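Local coordinates for Mlr3007 protein (Mesorhizobium loti, PDB 3QQM), which probably catalyses pyridoxal-phosphate-dependent transamination of leucine, isoleucine and valine with 2-oxoglutarate, as a class-IV aminotransferase of branched-chain amino-acid biosynthesis, at residues A[17-22]-A[74-79]; A[22-27]-A[69-74]; A[34-39]-A[177-182]; A[58-63]-A[83-88]. All coordinates share one frame; numbering follows the deposited sequence.

Contact 1. Residues A[17-22]-A[74-79]; sequences ELIETM and RLALAR. With EDO (1,2-ethanediol), chain Q.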
loop_
_atom_site.group_PDB
_atom_site.type_symbol
_atom_site.label_atom_id
_atom_site.label_comp_id
_atom_site.label_asym_id
_atom_site.label_seq_id
_atom_site.Cartn_x
_atom_site.Cartn_y
_atom_site.Cartn_z
ATOM N N GLU A 17 -14.325 5.365 0.964
ATOM C CA GLU A 17 -14.501 3.986 1.321
ATOM C C GLU A 17 -13.178 3.450 1.810
ATOM O O GLU A 17 -12.130 4.003 1.494
ATOM C CB GLU A 17 -14.940 3.155 0.104
ATOM C CG GLU A 17 -16.248 3.621 -0.495
ATOM C CD GLU A 17 -16.683 2.835 -1.730
ATOM O OE1 GLU A 17 -16.103 1.782 -2.027
ATOM O OE2 GLU A 17 -17.634 3.274 -2.388
ATOM N N LEU A 18 -13.230 2.415 2.636
ATOM C CA LEU A 18 -12.017 1.752 3.104
ATOM C C LEU A 18 -11.714 0.664 2.092
ATOM O O LEU A 18 -12.624 0.007 1.586
ATOM C CB LEU A 18 -12.190 1.173 4.508
ATOM C CG LEU A 18 -12.320 2.266 5.570
ATOM C CD1 LEU A 18 -12.724 1.700 6.927
ATOM C CD2 LEU A 18 -10.991 3.066 5.670
ATOM N N ILE A 19 -10.437 0.469 1.824
ATOM C CA ILE A 19 -9.979 -0.478 0.836
ATOM C C ILE A 19 -8.870 -1.411 1.344
ATOM O O ILE A 19 -8.017 -1.024 2.160
ATOM C CB ILE A 19 -9.418 0.325 -0.381
ATOM C CG1 ILE A 19 -10.509 1.213 -0.993
ATOM C CG2 ILE A 19 -8.832 -0.590 -1.460
ATOM C CD1 ILE A 19 -11.690 0.425 -1.516
ATOM N N GLU A 20 -8.899 -2.644 0.860
ATOM C CA GLU A 20 -7.867 -3.659 1.153
ATOM C C GLU A 20 -7.617 -4.407 -0.152
ATOM O O GLU A 20 -8.565 -4.857 -0.806
ATOM C CB GLU A 20 -8.283 -4.643 2.256
ATOM C CG GLU A 20 -8.397 -4.041 3.641
ATOM C CD GLU A 20 -7.052 -3.607 4.223
ATOM O OE1 GLU A 20 -5.993 -4.188 3.822
ATOM O OE2 GLU A 20 -7.050 -2.707 5.093
ATOM N N THR A 21 -6.336 -4.512 -0.523
ATOM C CA THR A 21 -5.921 -5.187 -1.725
ATOM C C THR A 21 -4.991 -6.301 -1.288
ATOM O O THR A 21 -3.900 -6.051 -0.755
ATOM C CB THR A 21 -5.236 -4.219 -2.695
ATOM O OG1 THR A 21 -6.143 -3.162 -3.001
ATOM C CG2 THR A 21 -4.818 -4.928 -3.983
HETATM N N MSE A 22 -5.411 -7.528 -1.575
HETATM C CA MSE A 22 -4.706 -8.705 -1.143
HETATM C C MSE A 22 -4.437 -9.725 -2.251
HETATM O O MSE A 22 -5.091 -9.716 -3.309
HETATM C CB MSE A 22 -5.579 -9.408 -0.092
HETATM C CG MSE A 22 -6.095 -8.488 1.024
HETATM SE SE MSE A 22 -7.306 -9.363 2.258
HETATM C CE MSE A 22 -8.760 -9.809 1.051
ATOM N N ARG A 74 -9.701 -7.151 -4.366
ATOM C CA ARG A 74 -9.948 -5.832 -3.816
ATOM C C ARG A 74 -11.231 -5.863 -2.985
ATOM O O ARG A 74 -12.312 -6.136 -3.507
ATOM C CB ARG A 74 -10.087 -4.766 -4.909
ATOM C CG ARG A 74 -10.188 -3.346 -4.320
ATOM C CD ARG A 74 -10.685 -2.288 -5.285
ATOM N NE ARG A 74 -12.042 -2.594 -5.741
ATOM C CZ ARG A 74 -12.359 -3.003 -6.972
ATOM N NH1 ARG A 74 -11.437 -3.061 -7.942
ATOM N NH2 ARG A 74 -13.616 -3.281 -7.261
ATOM N N LEU A 75 -11.095 -5.529 -1.703
ATOM C CA LEU A 75 -12.214 -5.467 -0.750
ATOM C C LEU A 75 -12.469 -4.004 -0.447
ATOM O O LEU A 75 -11.519 -3.279 -0.181
ATOM C CB LEU A 75 -11.852 -6.183 0.535
ATOM C CG LEU A 75 -12.926 -6.272 1.611
ATOM C CD1 LEU A 75 -14.132 -7.093 1.129
ATOM C CD2 LEU A 75 -12.327 -6.864 2.916
ATOM N N ALA A 76 -13.731 -3.563 -0.508
ATOM C CA ALA A 76 -14.085 -2.163 -0.239
ATOM C C ALA A 76 -15.276 -2.067 0.703
ATOM O O ALA A 76 -16.212 -2.841 0.604
ATOM C CB ALA A 76 -14.378 -1.409 -1.532
ATOM N N LEU A 77 -15.219 -1.089 1.604
ATOM C CA LEU A 77 -16.267 -0.852 2.583
ATOM C C LEU A 77 -16.713 0.616 2.606
ATOM O O LEU A 77 -15.894 1.529 2.733
ATOM C CB LEU A 77 -15.740 -1.224 3.962
ATOM C CG LEU A 77 -16.678 -1.086 5.152
ATOM C CD1 LEU A 77 -17.830 -2.109 5.061
ATOM C CD2 LEU A 77 -15.874 -1.246 6.449
ATOM N N ALA A 78 -18.012 0.826 2.492
ATOM C CA ALA A 78 -18.605 2.152 2.560
ATOM C C ALA A 78 -19.082 2.384 4.002
ATOM O O ALA A 78 -19.370 1.419 4.734
ATOM C CB ALA A 78 -19.769 2.296 1.575
ATOM N N ARG A 79 -19.148 3.658 4.395
ATOM C CA ARG A 79 -19.558 4.059 5.733
ATOM C C ARG A 79 -20.907 3.448 6.171
ATOM O O ARG A 79 -21.115 3.199 7.357
ATOM C CB ARG A 79 -19.613 5.584 5.809
ATOM C CG ARG A 79 -20.002 6.165 7.172
ATOM C CD ARG A 79 -20.106 7.672 7.096
ATOM N NE ARG A 79 -18.882 8.257 6.547
ATOM C CZ ARG A 79 -17.774 8.511 7.252
ATOM N NH1 ARG A 79 -17.703 8.215 8.554
ATOM N NH2 ARG A 79 -16.714 9.044 6.652
HETATM C C1 EDO Q . -19.722 -0.208 -1.339
HETATM O O1 EDO Q . -19.766 0.788 -2.360
HETATM C C2 EDO Q . -18.307 -0.774 -1.174
HETATM O O2 EDO Q . -17.568 -0.817 -2.396
#
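Ile-19 presses on Ala-76 where two neighbouring strands run antiparallel at 163°, and here the packing is tight: CD1 of Ile-19 lies 3.3 Å from CB of Ala-76, closer than usual for two carbons. The branch gets there because CG1 of Ile-19 points away from the carbonyl carbon (chi1 -60°) and a second bend then turns CD1 across to the partner strand. Beneath it the ladder is regular. Leu-18 and Leu-77 exchange two backbone bonds, each 2.8 Å between N and O, and Glu-20 and Leu-75 form the next hydrogen-bonded pair, with Leu-75 N almost straight on Glu-20 O (178°). The side around Glu-17 is looser and partly exposed. Its extended chain carries the carboxylate past Ala-76 to an ethanediol, probably from the crystallisation liquor, whose O2 bonds OE1 of Glu-17 at 3.0 Å, while the other hydroxyl binds OE2 weakly. With an alanine here, the diol would probably lose this hold and the backbone at Ala-78 the cover of CG. On the opposite sheet face, Leu-18 and Leu-75 pack on Leu-40 of helix 33-47, Leu-75 also meets helix 53-64, and strand 83-89 pairs with the far edge of strand 71-78.

Contact 2. Residues A[22-27]-A[69-74]; sequences MRWQPG and TAMRTR. With EDO (1,2-ethanediol), chain X.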
loop_
_atom_site.group_PDB
_atom_site.type_symbol
_atom_site.label_atom_id
_atom_site.label_comp_id
_atom_site.label_asym_id
_atom_site.label_seq_id
_atom_site.Cartn_x
_atom_site.Cartn_y
_atom_site.Cartn_z
HETATM N N MSE A 22 -5.411 -7.528 -1.575
HETATM C CA MSE A 22 -4.706 -8.705 -1.143
HETATM C C MSE A 22 -4.437 -9.725 -2.251
HETATM O O MSE A 22 -5.091 -9.716 -3.309
HETATM C CB MSE A 22 -5.579 -9.408 -0.092
HETATM C CG MSE A 22 -6.095 -8.488 1.024
HETATM SE SE MSE A 22 -7.306 -9.363 2.258
HETATM C CE MSE A 22 -8.760 -9.809 1.051
ATOM N N ARG A 23 -3.507 -10.638 -1.964
ATOM C CA ARG A 23 -3.199 -11.717 -2.873
ATOM C C ARG A 23 -3.753 -12.989 -2.291
ATOM O O ARG A 23 -3.353 -13.407 -1.198
ATOM C CB ARG A 23 -1.703 -11.907 -3.036
ATOM C CG ARG A 23 -1.355 -12.850 -4.186
ATOM C CD ARG A 23 0.055 -13.437 -4.094
ATOM N NE ARG A 23 1.096 -12.434 -3.913
ATOM C CZ ARG A 23 2.391 -12.710 -3.734
ATOM N NH1 ARG A 23 2.827 -13.979 -3.744
ATOM N NH2 ARG A 23 3.256 -11.714 -3.539
ATOM N N TRP A 24 -4.699 -13.589 -2.985
ATOM C CA TRP A 24 -5.254 -14.875 -2.568
ATOM C C TRP A 24 -4.413 -15.961 -3.211
ATOM O O TRP A 24 -4.059 -15.853 -4.373
ATOM C CB TRP A 24 -6.674 -15.035 -3.046
ATOM C CG TRP A 24 -7.339 -16.309 -2.620
ATOM C CD1 TRP A 24 -8.077 -16.501 -1.493
ATOM C CD2 TRP A 24 -7.383 -17.539 -3.336
ATOM N NE1 TRP A 24 -8.594 -17.758 -1.476
ATOM C CE2 TRP A 24 -8.176 -18.427 -2.585
ATOM C CE3 TRP A 24 -6.855 -17.970 -4.546
ATOM C CZ2 TRP A 24 -8.433 -19.737 -2.992
ATOM C CZ3 TRP A 24 -7.118 -19.277 -4.955
ATOM C CH2 TRP A 24 -7.906 -20.135 -4.183
ATOM N N GLN A 25 -4.113 -17.008 -2.460
ATOM C CA GLN A 25 -3.323 -18.104 -2.975
ATOM C C GLN A 25 -4.035 -19.409 -2.679
ATOM O O GLN A 25 -4.641 -19.547 -1.619
ATOM C CB GLN A 25 -1.915 -18.104 -2.359
ATOM C CG GLN A 25 -1.065 -16.941 -2.829
ATOM C CD GLN A 25 0.340 -16.926 -2.233
ATOM O OE1 GLN A 25 0.521 -17.023 -1.019
ATOM N NE2 GLN A 25 1.337 -16.765 -3.094
ATOM N N PRO A 26 -3.980 -20.361 -3.629
ATOM C CA PRO A 26 -4.589 -21.666 -3.452
ATOM C C PRO A 26 -4.148 -22.333 -2.153
ATOM O O PRO A 26 -2.955 -22.355 -1.843
ATOM C CB PRO A 26 -4.064 -22.485 -4.656
ATOM C CG PRO A 26 -3.672 -21.526 -5.671
ATOM C CD PRO A 26 -3.378 -20.202 -4.960
ATOM N N GLY A 27 -5.113 -22.837 -1.391
ATOM C CA GLY A 27 -4.826 -23.533 -0.133
ATOM C C GLY A 27 -4.645 -22.655 1.086
ATOM O O GLY A 27 -5.325 -22.852 2.101
ATOM N N THR A 69 -6.149 -20.320 -9.280
ATOM C CA THR A 69 -4.798 -19.746 -9.168
ATOM C C THR A 69 -4.834 -18.438 -8.379
ATOM O O THR A 69 -5.925 -17.913 -8.075
ATOM C CB THR A 69 -4.192 -19.458 -10.546
ATOM O OG1 THR A 69 -5.069 -18.593 -11.271
ATOM C CG2 THR A 69 -4.002 -20.743 -11.342
ATOM N N ALA A 70 -3.642 -17.919 -8.053
ATOM C CA ALA A 70 -3.498 -16.666 -7.299
ATOM C C ALA A 70 -4.387 -15.552 -7.874
ATOM O O ALA A 70 -4.467 -15.387 -9.071
ATOM C CB ALA A 70 -2.035 -16.221 -7.271
HETATM N N MSE A 71 -5.053 -14.805 -7.004
HETATM C CA MSE A 71 -5.941 -13.728 -7.434
HETATM C C MSE A 71 -5.653 -12.423 -6.712
HETATM O O MSE A 71 -5.325 -12.437 -5.528
HETATM C CB MSE A 71 -7.399 -14.098 -7.108
HETATM C CG MSE A 71 -7.863 -15.478 -7.597
HETATM SE SE MSE A 71 -8.018 -15.646 -9.549
HETATM C CE MSE A 71 -9.508 -14.473 -9.811
ATOM N N ARG A 72 -5.741 -11.302 -7.429
ATOM C CA ARG A 72 -5.634 -9.988 -6.816
ATOM C C ARG A 72 -7.055 -9.756 -6.383
ATOM O O ARG A 72 -7.993 -9.917 -7.180
ATOM C CB ARG A 72 -5.221 -8.915 -7.805
ATOM C CG ARG A 72 -5.222 -7.495 -7.230
ATOM C CD ARG A 72 -4.861 -6.448 -8.258
ATOM N NE ARG A 72 -5.033 -5.088 -7.715
ATOM C CZ ARG A 72 -6.195 -4.404 -7.727
ATOM N NH1 ARG A 72 -7.294 -4.959 -8.249
ATOM N NH2 ARG A 72 -6.275 -3.173 -7.198
ATOM N N THR A 73 -7.231 -9.452 -5.107
ATOM C CA THR A 73 -8.532 -9.262 -4.546
ATOM C C THR A 73 -8.681 -7.892 -3.937
ATOM O O THR A 73 -7.890 -7.510 -3.101
ATOM C CB THR A 73 -8.768 -10.292 -3.451
ATOM O OG1 THR A 73 -8.575 -11.613 -3.995
ATOM C CG2 THR A 73 -10.183 -10.138 -2.858
ATOM N N ARG A 74 -9.701 -7.151 -4.366
ATOM C CA ARG A 74 -9.948 -5.832 -3.816
ATOM C C ARG A 74 -11.231 -5.863 -2.985
ATOM O O ARG A 74 -12.312 -6.136 -3.507
ATOM C CB ARG A 74 -10.087 -4.766 -4.909
ATOM C CG ARG A 74 -10.188 -3.346 -4.320
ATOM C CD ARG A 74 -10.685 -2.288 -5.285
ATOM N NE ARG A 74 -12.042 -2.594 -5.741
ATOM C CZ ARG A 74 -12.359 -3.003 -6.972
ATOM N NH1 ARG A 74 -11.437 -3.061 -7.942
ATOM N NH2 ARG A 74 -13.616 -3.281 -7.261
HETATM C C1 EDO X . -10.113 -18.088 -12.696
HETATM O O1 EDO X . -10.069 -16.886 -11.922
HETATM C C2 EDO X . -9.674 -19.267 -11.839
HETATM O O2 EDO X . -8.471 -18.925 -11.141
#
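Met-22 and Trp-24 pair with Thr-73 and Met-71 through four backbone hydrogen bonds of 2.8 to 3.0 Å between N and O, although the short strands diverge from strict antiparallel, at 135°. This is an antiparallel beta ladder with strong twist, in the central strand pair of the four-stranded sheet that orders 29-30, 17-25, 71-78 and 83-89. The twist does not break the register: three successive pairs hold, with Arg-23 facing Arg-72 in the non-hydrogen-bonded position between them. Arg-23 turns its NE to the carbonyl of Leu-212. The other face is mostly apolar. There selenomethionine Met-22 crosses Thr-73, its CE 4.2 Å from CG2 of Thr-73, and helix 53-64 closes over them with Leu-60 and Leu-64. Trp-24 and Met-71 lie side by side and point the same way, CE3 of the indole 4.1 Å from CG of Met-71; Phe-30 meets the indole edge-to-face. With its CG anti to the backbone N (chi1 -178°), Trp-24 carries its six-membered ring toward the start of the partner segment. Farther out, the Pro-26 ring leans on the backbone of Thr-69. At the rim of the indole, near its plane, CE3 and CZ3 of Trp-24 are each 3.6 Å from Thr-69 O.

Contact 3. Residues A[34-39]-A[177-182]; sequences DRHLAR and PGVLRA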
loop_
_atom_site.group_PDB
_atom_site.type_symbol
_atom_site.label_atom_id
_atom_site.label_comp_id
_atom_site.label_asym_id
_atom_site.label_seq_id
_atom_site.Cartn_x
_atom_site.Cartn_y
_atom_site.Cartn_z
ATOM N N ASP A 34 -4.920 -11.873 8.242
ATOM C CA ASP A 34 -5.242 -11.285 9.532
ATOM C C ASP A 34 -4.745 -9.832 9.638
ATOM O O ASP A 34 -5.442 -8.991 10.180
ATOM C CB ASP A 34 -4.784 -12.162 10.700
ATOM C CG ASP A 34 -3.324 -12.483 10.661
ATOM O OD1 ASP A 34 -2.620 -12.000 9.739
ATOM O OD2 ASP A 34 -2.882 -13.232 11.556
ATOM N N ARG A 35 -3.579 -9.536 9.107
ATOM C CA ARG A 35 -3.119 -8.173 9.144
ATOM C C ARG A 35 -4.100 -7.272 8.375
ATOM O O ARG A 35 -4.430 -6.217 8.864
ATOM C CB ARG A 35 -1.705 -8.028 8.611
ATOM C CG ARG A 35 -0.637 -8.705 9.499
ATOM C CD ARG A 35 0.767 -8.325 9.060
ATOM N NE ARG A 35 1.780 -8.900 9.927
ATOM C CZ ARG A 35 2.218 -8.344 11.066
ATOM N NH1 ARG A 35 1.702 -7.206 11.510
ATOM N NH2 ARG A 35 3.152 -8.961 11.792
ATOM N N HIS A 36 -4.589 -7.725 7.208
ATOM C CA HIS A 36 -5.534 -6.932 6.399
ATOM C C HIS A 36 -6.837 -6.650 7.129
ATOM O O HIS A 36 -7.321 -5.530 7.105
ATOM C CB HIS A 36 -5.841 -7.586 5.039
ATOM C CG HIS A 36 -4.699 -7.521 4.073
ATOM N ND1 HIS A 36 -4.358 -6.365 3.399
ATOM C CD2 HIS A 36 -3.815 -8.465 3.667
ATOM C CE1 HIS A 36 -3.301 -6.597 2.644
ATOM N NE2 HIS A 36 -2.953 -7.862 2.788
ATOM N N LEU A 37 -7.415 -7.675 7.744
ATOM C CA LEU A 37 -8.664 -7.521 8.478
ATOM C C LEU A 37 -8.440 -6.668 9.745
ATOM O O LEU A 37 -9.273 -5.861 10.101
ATOM C CB LEU A 37 -9.255 -8.892 8.819
ATOM C CG LEU A 37 -9.659 -9.721 7.599
ATOM C CD1 LEU A 37 -10.157 -11.085 7.991
ATOM C CD2 LEU A 37 -10.729 -9.013 6.825
ATOM N N ALA A 38 -7.305 -6.837 10.398
ATOM C CA ALA A 38 -7.001 -6.035 11.583
ATOM C C ALA A 38 -7.051 -4.565 11.196
ATOM O O ALA A 38 -7.703 -3.778 11.867
ATOM C CB ALA A 38 -5.634 -6.380 12.180
ATOM N N ARG A 39 -6.367 -4.209 10.108
ATOM C CA ARG A 39 -6.357 -2.838 9.641
ATOM C C ARG A 39 -7.755 -2.351 9.256
ATOM O O ARG A 39 -8.157 -1.295 9.680
ATOM C CB ARG A 39 -5.448 -2.678 8.435
ATOM C CG ARG A 39 -5.396 -1.223 7.945
ATOM C CD ARG A 39 -4.301 -1.026 6.992
ATOM N NE ARG A 39 -4.507 -1.744 5.742
ATOM C CZ ARG A 39 -3.576 -1.851 4.797
ATOM N NH1 ARG A 39 -2.354 -1.377 5.008
ATOM N NH2 ARG A 39 -3.829 -2.514 3.673
ATOM N N PRO A 177 0.348 2.850 7.056
ATOM C CA PRO A 177 1.064 1.763 7.664
ATOM C C PRO A 177 0.692 0.523 6.890
ATOM O O PRO A 177 -0.318 -0.111 7.185
ATOM C CB PRO A 177 0.512 1.717 9.102
ATOM C CG PRO A 177 -0.836 2.305 9.009
ATOM C CD PRO A 177 -0.697 3.387 7.943
ATOM N N GLY A 178 1.467 0.222 5.858
ATOM C CA GLY A 178 1.218 -0.937 5.031
ATOM C C GLY A 178 1.329 -2.248 5.776
ATOM O O GLY A 178 2.031 -2.366 6.784
ATOM N N VAL A 179 0.604 -3.230 5.257
ATOM C CA VAL A 179 0.557 -4.571 5.788
ATOM C C VAL A 179 1.877 -5.339 5.535
ATOM O O VAL A 179 2.337 -6.049 6.398
ATOM C CB VAL A 179 -0.672 -5.299 5.219
ATOM C CG1 VAL A 179 -0.533 -6.837 5.299
ATOM C CG2 VAL A 179 -1.953 -4.772 5.924
ATOM N N LEU A 180 2.460 -5.229 4.354
ATOM C CA LEU A 180 3.752 -5.866 4.140
ATOM C C LEU A 180 4.710 -5.160 5.106
ATOM O O LEU A 180 5.437 -5.798 5.846
ATOM C CB LEU A 180 4.233 -5.708 2.703
ATOM C CG LEU A 180 5.670 -6.185 2.449
ATOM C CD1 LEU A 180 5.798 -7.717 2.643
ATOM C CD2 LEU A 180 6.202 -5.794 1.076
ATOM N N ARG A 181 4.646 -3.835 5.121
ATOM C CA ARG A 181 5.493 -3.005 5.981
ATOM C C ARG A 181 5.413 -3.479 7.401
ATOM O O ARG A 181 6.427 -3.682 8.042
ATOM C CB ARG A 181 5.046 -1.550 5.922
ATOM C CG ARG A 181 5.808 -0.593 6.828
ATOM C CD ARG A 181 5.166 0.793 6.743
ATOM N NE ARG A 181 5.836 1.800 7.567
ATOM C CZ ARG A 181 5.594 2.010 8.847
ATOM N NH1 ARG A 181 4.690 1.278 9.498
ATOM N NH2 ARG A 181 6.271 2.963 9.488
ATOM N N ALA A 182 4.196 -3.666 7.894
ATOM C CA ALA A 182 4.001 -4.130 9.247
ATOM C C ALA A 182 4.640 -5.506 9.463
ATOM O O ALA A 182 5.236 -5.767 10.503
ATOM C CB ALA A 182 2.515 -4.199 9.559
#
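Val-179 sits among three side chains of helix 33-47, and its two methyls divide them. Apolar and face contacts come first. CG1 of Val-179 lies over one face of the His-36 imidazole, a CH-pi contact 3.9 Å from the ring centroid, and the same methyl touches CB of Arg-35 at 3.7 Å. CG2 of Val-179 rests over the centre of the Arg-39 guanidinium, 3.5 Å from CZ, which helps to fix how that group is turned. The Arg-35 guanidinium instead has Ala-182 O over one face, offset toward the rim, and its NH2 reaches Asp-186 in a salt bridge. The motif beneath is a phosphate-binding helix start: Gly-178 is the N-cap of helix 179-186, and the N-H groups of Val-179 and, weakly, Leu-180 bond the phosphate of the lysine-bound pyridoxal phosphate at position 118. Polar contacts converge there. NH1 of Arg-39, swung round by a bend at chi3 (67°), bonds Pro-177 O at 3.2 Å in the guanidinium plane but tilted from the carbonyl plane, and also binds the phosphate, while NH2 forms a salt bridge with Glu-20 OE1. A leucine in place of Arg-39 would probably leave Glu-20 without its charged mate, Pro-177 O without this donor and the phosphate with one donor fewer. The same Glu-20 also receives ND1 of His-36, whose NE2 bonds Ser-211.

Contact 4. Residues A[58-63]-A[83-88]; sequences EVLSDA and ATASAQ. With EDO (1,2-ethanediol), chain Q.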
loop_
_atom_site.group_PDB
_atom_site.type_symbol
_atom_site.label_atom_id
_atom_site.label_comp_id
_atom_site.label_asym_id
_atom_site.label_seq_id
_atom_site.Cartn_x
_atom_site.Cartn_y
_atom_site.Cartn_z
ATOM N N GLU A 58 -18.723 -13.107 3.646
ATOM C CA GLU A 58 -19.614 -13.523 2.573
ATOM C C GLU A 58 -19.126 -13.025 1.240
ATOM O O GLU A 58 -18.999 -13.818 0.306
ATOM C CB GLU A 58 -21.084 -13.056 2.793
ATOM C CG GLU A 58 -21.864 -13.808 3.922
ATOM C CD GLU A 58 -23.290 -13.246 4.199
ATOM O OE1 GLU A 58 -24.018 -13.883 5.018
ATOM O OE2 GLU A 58 -23.689 -12.178 3.626
ATOM N N VAL A 59 -18.857 -11.722 1.123
ATOM C CA VAL A 59 -18.409 -11.191 -0.172
ATOM C C VAL A 59 -17.050 -11.784 -0.605
ATOM O O VAL A 59 -16.857 -12.095 -1.773
ATOM C CB VAL A 59 -18.385 -9.637 -0.226
ATOM C CG1 VAL A 59 -19.763 -9.096 0.029
ATOM C CG2 VAL A 59 -17.388 -9.035 0.766
ATOM N N LEU A 60 -16.125 -11.955 0.336
ATOM C CA LEU A 60 -14.813 -12.539 0.011
ATOM C C LEU A 60 -14.968 -14.001 -0.458
ATOM O O LEU A 60 -14.388 -14.395 -1.468
ATOM C CB LEU A 60 -13.863 -12.452 1.195
ATOM C CG LEU A 60 -13.410 -11.047 1.554
ATOM C CD1 LEU A 60 -12.661 -11.037 2.895
ATOM C CD2 LEU A 60 -12.571 -10.454 0.418
ATOM N N SER A 61 -15.760 -14.779 0.269
ATOM C CA SER A 61 -16.010 -16.172 -0.085
ATOM C C SER A 61 -16.632 -16.263 -1.493
ATOM O O SER A 61 -16.196 -17.064 -2.307
ATOM C CB SER A 61 -16.931 -16.839 0.963
ATOM O OG SER A 61 -17.247 -18.182 0.607
ATOM N N ASP A 62 -17.642 -15.447 -1.780
ATOM C CA ASP A 62 -18.255 -15.457 -3.131
ATOM C C ASP A 62 -17.288 -15.037 -4.227
ATOM O O ASP A 62 -17.292 -15.617 -5.296
ATOM C CB ASP A 62 -19.476 -14.559 -3.209
ATOM C CG ASP A 62 -20.653 -15.096 -2.417
ATOM O OD1 ASP A 62 -20.552 -16.218 -1.844
ATOM O OD2 ASP A 62 -21.686 -14.374 -2.367
ATOM N N ALA A 63 -16.475 -14.014 -3.964
ATOM C CA ALA A 63 -15.509 -13.523 -4.958
ATOM C C ALA A 63 -14.447 -14.562 -5.315
ATOM O O ALA A 63 -14.016 -14.643 -6.466
ATOM C CB ALA A 63 -14.850 -12.226 -4.470
ATOM N N ALA A 83 -20.508 -3.350 1.156
ATOM C CA ALA A 83 -19.205 -3.919 0.825
ATOM C C ALA A 83 -19.145 -4.644 -0.508
ATOM O O ALA A 83 -20.126 -5.216 -0.976
ATOM C CB ALA A 83 -18.772 -4.883 1.917
ATOM N N THR A 84 -17.961 -4.625 -1.102
ATOM C CA THR A 84 -17.709 -5.303 -2.342
ATOM C C THR A 84 -16.373 -6.005 -2.289
ATOM O O THR A 84 -15.473 -5.605 -1.553
ATOM C CB THR A 84 -17.693 -4.324 -3.574
ATOM O OG1 THR A 84 -16.613 -3.376 -3.434
ATOM C CG2 THR A 84 -19.035 -3.599 -3.719
ATOM N N ALA A 85 -16.271 -7.074 -3.071
ATOM C CA ALA A 85 -15.046 -7.827 -3.225
ATOM C C ALA A 85 -14.933 -8.217 -4.701
ATOM O O ALA A 85 -15.884 -8.723 -5.306
ATOM C CB ALA A 85 -15.028 -9.043 -2.340
ATOM N N SER A 86 -13.774 -7.931 -5.282
ATOM C CA SER A 86 -13.481 -8.252 -6.657
ATOM C C SER A 86 -12.182 -9.032 -6.735
ATOM O O SER A 86 -11.161 -8.624 -6.141
ATOM C CB SER A 86 -13.338 -6.977 -7.467
ATOM O OG SER A 86 -12.837 -7.241 -8.764
ATOM N N ALA A 87 -12.212 -10.125 -7.503
ATOM C CA ALA A 87 -11.043 -10.961 -7.699
ATOM C C ALA A 87 -10.736 -11.146 -9.189
ATOM O O ALA A 87 -11.634 -11.402 -9.997
ATOM C CB ALA A 87 -11.242 -12.319 -7.036
ATOM N N GLN A 88 -9.464 -11.007 -9.532
ATOM C CA GLN A 88 -8.984 -11.218 -10.888
ATOM C C GLN A 88 -7.618 -11.866 -10.776
ATOM O O GLN A 88 -6.935 -11.672 -9.800
ATOM C CB GLN A 88 -8.894 -9.911 -11.652
ATOM C CG GLN A 88 -10.151 -9.115 -11.637
ATOM C CD GLN A 88 -10.132 -8.025 -12.639
ATOM O OE1 GLN A 88 -10.129 -8.282 -13.848
ATOM N NE2 GLN A 88 -10.160 -6.773 -12.159
HETATM C C1 EDO Q . -19.722 -0.208 -1.339
HETATM O O1 EDO Q . -19.766 0.788 -2.360
HETATM C C2 EDO Q . -18.307 -0.774 -1.174
HETATM O O2 EDO Q . -17.568 -0.817 -2.396
#
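Val-59, Leu-60 and Ala-63 meet strand 83-88 with no flat side chain taking part, so the faces that matter are those of the strand. The one toward helix 53-64 carries the methyls of Ala-83, Ala-85 and Ala-87, while Thr-84 and Ser-86 point from the other, and one edge pairs through backbone bonds with strand 71-78. Helix and strand run nearly the same way, 22° apart, with axes 7.4 Å from each other, a separation that small side chains make possible. Ala-85 is the centre of the packing. Its CB is met by CG2 of Val-59 at 3.9 Å, by CD2 of Leu-60 at 4.0 Å and by CB of Ala-63 at 3.8 Å, and it also comes within 3.6 Å of the Val-59 carbonyl oxygen. Val-59 reaches it because chi1 of -60° sets CG2 between the backbone N and the carbonyl carbon, while CG1 lies nearer the Ala-83 oxygen. One turn on, Ala-63 O approaches CB of Ala-87. On the strand's other face, Thr-84 OG1 shares a hydrogen bond of 2.9 Å with O2 of an ethanediol. Between helix and strand the contact is thus one of shape, alanine against a helix surface: polar pairing is left to the sheet edge and to the outer face.

How the contacts relate
Contacts 1 and 2 are successive lengths of one strand pair, 17-25 with 71-78, and both depend on backbone hydrogen bonds; contact 1 is nearer the chain's centre, contact 2 runs out toward exposed loops. Contact 4 adds the next strand, 83-89, and sets helix 53-64 on it mainly by packing of small apolar side chains, at the surface. Contact 3 is the most central of the four and differs in kind: it joins helix 33-47 to the helix start holding the cofactor phosphate, and uses charge, a hydrogen bond and methyls laid on flat groups. It is tied to contact 1 through Glu-20, which receives both Arg-39 and His-36, whereas contact 4 does not touch it.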